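PDB 3FMB: dimeric protein of unknown function and ferredoxin-like fold from Bacteroides fragilis, which is of unknown function but forms a dimer of ferredoxin-like chains belonging to the stress-responsive A/B barrel family. Local coordinates for residues D87-F90 and Y91-P95. Residues are numbered along the deposited sequence; the frame is centred on the assembly and turned at random.
Sequences DVKF and YATHP. With EDO (1,2-ethanediol), chain F; SO4 (sulfate ion), chain C.
Thr93 grips the carbonyl of Lys89 twice, with its backbone N and with its hydroxyl, and the two donors come from opposite faces of the carbonyl plane. Thr93 OG1 donates at 2.8 Å to Lys89 O, a shorter bond than the 3.1 Å of Thr93 N to Lys89 O. A chi1 of 55° places OG1 between Thr93's own N and carbonyl carbon, bending the hydroxyl back onto the preceding turn. That turn is regular: Tyr91 N points almost straight at Asp87 O (3.0 Å, 178° at the hydrogen), while Ala92 N meets Val88 O at 2.9 Å along a more bent path. Helix 85-93, which carries this contact, is one of those packed on the four-stranded antiparallel sheet of the ferredoxin-like fold. Val88 and Tyr91 face inward, meeting Phe82 and, respectively, strand 21-29 and Leu78. The Tyr91 ring has Val88 O in plane at its edge, CD2 being the nearest ring carbon at 3.5 Å. Its hydroxyl makes a weak bond to a sulfate, probably from the crystallisation liquor, which Arg111 and His23 also bind. Past the turn, His94 runs alongside Phe90, both pointing the same way, each with CG anti to its own N; Phe90 CE2 comes within 4.1 Å of His94 CD2, near the plane of the imidazole. The other side of that imidazole is engaged too: ND1 accepts from Glu96 N, making His94 the N-cap of helix 95-102. On the outer surface Lys89 NZ donates to O2 of an ethanediol, likewise probably from the crystallisation liquor, at 3.1 Å.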
loop_
_atom_site.group_PDB
_atom_site.type_symbol
_atom_site.label_atom_id
_atom_site.label_comp_id
_atom_site.label_asym_id
_atom_site.label_seq_id
_atom_site.Cartn_x
_atom_site.Cartn_y
_atom_site.Cartn_z
ATOM N N ASP A 87 8.484 -13.053 10.666
ATOM C CA ASP A 87 8.976 -13.286 9.304
ATOM C C ASP A 87 9.164 -11.978 8.531
ATOM O O ASP A 87 10.119 -11.838 7.775
ATOM C CB ASP A 87 8.053 -14.241 8.558
ATOM C CG ASP A 87 8.197 -15.709 9.014
ATOM O OD1 ASP A 87 9.003 -15.999 9.912
ATOM O OD2 ASP A 87 7.489 -16.564 8.449
ATOM N N VAL A 88 8.239 -11.025 8.681
ATOM C CA VAL A 88 8.416 -9.696 8.083
ATOM C C VAL A 88 9.747 -9.079 8.553
ATOM O O VAL A 88 10.484 -8.514 7.772
ATOM C CB VAL A 88 7.240 -8.737 8.434
ATOM C CG1 VAL A 88 7.516 -7.318 7.947
ATOM C CG2 VAL A 88 5.931 -9.279 7.893
ATOM N N LYS A 89 10.050 -9.209 9.840
ATOM C CA LYS A 89 11.246 -8.625 10.407
ATOM C C LYS A 89 12.510 -9.374 9.932
ATOM O O LYS A 89 13.552 -8.756 9.657
ATOM C CB LYS A 89 11.152 -8.569 11.905
ATOM C CG LYS A 89 12.453 -8.073 12.572
ATOM C CD LYS A 89 12.240 -7.089 13.729
ATOM C CE LYS A 89 13.110 -5.844 13.543
ATOM N NZ LYS A 89 12.575 -5.009 12.427
ATOM N N PHE A 90 12.405 -10.693 9.811
ATOM C CA PHE A 90 13.487 -11.500 9.213
ATOM C C PHE A 90 13.834 -11.022 7.805
ATOM O O PHE A 90 14.997 -10.787 7.463
ATOM C CB PHE A 90 13.068 -12.964 9.217
ATOM C CG PHE A 90 14.097 -13.902 8.721
ATOM C CD1 PHE A 90 14.943 -14.563 9.619
ATOM C CD2 PHE A 90 14.237 -14.149 7.363
ATOM C CE1 PHE A 90 15.877 -15.431 9.170
ATOM C CE2 PHE A 90 15.207 -15.045 6.907
ATOM C CZ PHE A 90 16.006 -15.661 7.787
ATOM N N TYR A 91 12.805 -10.888 6.981
ATOM C CA TYR A 91 12.940 -10.276 5.658
ATOM C C TYR A 91 13.537 -8.858 5.697
ATOM O O TYR A 91 14.440 -8.527 4.930
ATOM C CB TYR A 91 11.560 -10.257 4.993
ATOM C CG TYR A 91 11.353 -9.163 3.979
ATOM C CD1 TYR A 91 11.740 -9.329 2.647
ATOM C CD2 TYR A 91 10.751 -7.966 4.345
ATOM C CE1 TYR A 91 11.510 -8.310 1.697
ATOM C CE2 TYR A 91 10.543 -6.960 3.435
ATOM C CZ TYR A 91 10.914 -7.134 2.123
ATOM O OH TYR A 91 10.703 -6.123 1.276
ATOM N N ALA A 92 13.033 -8.009 6.590
ATOM C CA ALA A 92 13.443 -6.589 6.593
ATOM C C ALA A 92 14.946 -6.419 6.885
ATOM O O ALA A 92 15.642 -5.593 6.279
ATOM C CB ALA A 92 12.587 -5.776 7.583
ATOM N N THR A 93 15.443 -7.239 7.795
ATOM C CA THR A 93 16.855 -7.213 8.254
ATOM C C THR A 93 17.811 -8.048 7.413
ATOM O O THR A 93 19.032 -8.009 7.621
ATOM C CB THR A 93 16.947 -7.662 9.720
ATOM O OG1 THR A 93 16.333 -8.959 9.870
ATOM C CG2 THR A 93 16.257 -6.658 10.625
ATOM N N HIS A 94 17.261 -8.830 6.478
ATOM C CA HIS A 94 18.068 -9.747 5.683
ATOM C C HIS A 94 19.029 -8.935 4.792
ATOM O O HIS A 94 18.611 -7.970 4.189
ATOM C CB HIS A 94 17.179 -10.654 4.831
ATOM C CG HIS A 94 17.907 -11.780 4.165
ATOM N ND1 HIS A 94 18.738 -11.591 3.079
ATOM C CD2 HIS A 94 17.867 -13.116 4.379
ATOM C CE1 HIS A 94 19.193 -12.764 2.674
ATOM N NE2 HIS A 94 18.700 -13.700 3.461
ATOM N N PRO A 95 20.310 -9.329 4.719
ATOM C CA PRO A 95 21.291 -8.552 3.971
ATOM C C PRO A 95 20.906 -8.250 2.526
ATOM O O PRO A 95 21.193 -7.156 2.017
ATOM C CB PRO A 95 22.541 -9.436 4.026
ATOM C CG PRO A 95 22.399 -10.179 5.286
ATOM C CD PRO A 95 20.956 -10.502 5.360
HETATM C C1 EDO F . 8.923 -4.232 12.179
HETATM O O1 EDO F . 8.812 -2.794 12.207
HETATM C C2 EDO F . 8.938 -4.767 10.749
HETATM O O2 EDO F . 10.234 -5.321 10.362
HETATM S S SO4 C . 10.419 -2.473 4.294
HETATM O O1 SO4 C . 9.877 -3.446 3.237
HETATM O O2 SO4 C . 11.828 -2.685 4.619
HETATM O O3 SO4 C . 9.679 -2.491 5.580
HETATM O O4 SO4 C . 10.404 -1.077 3.791
#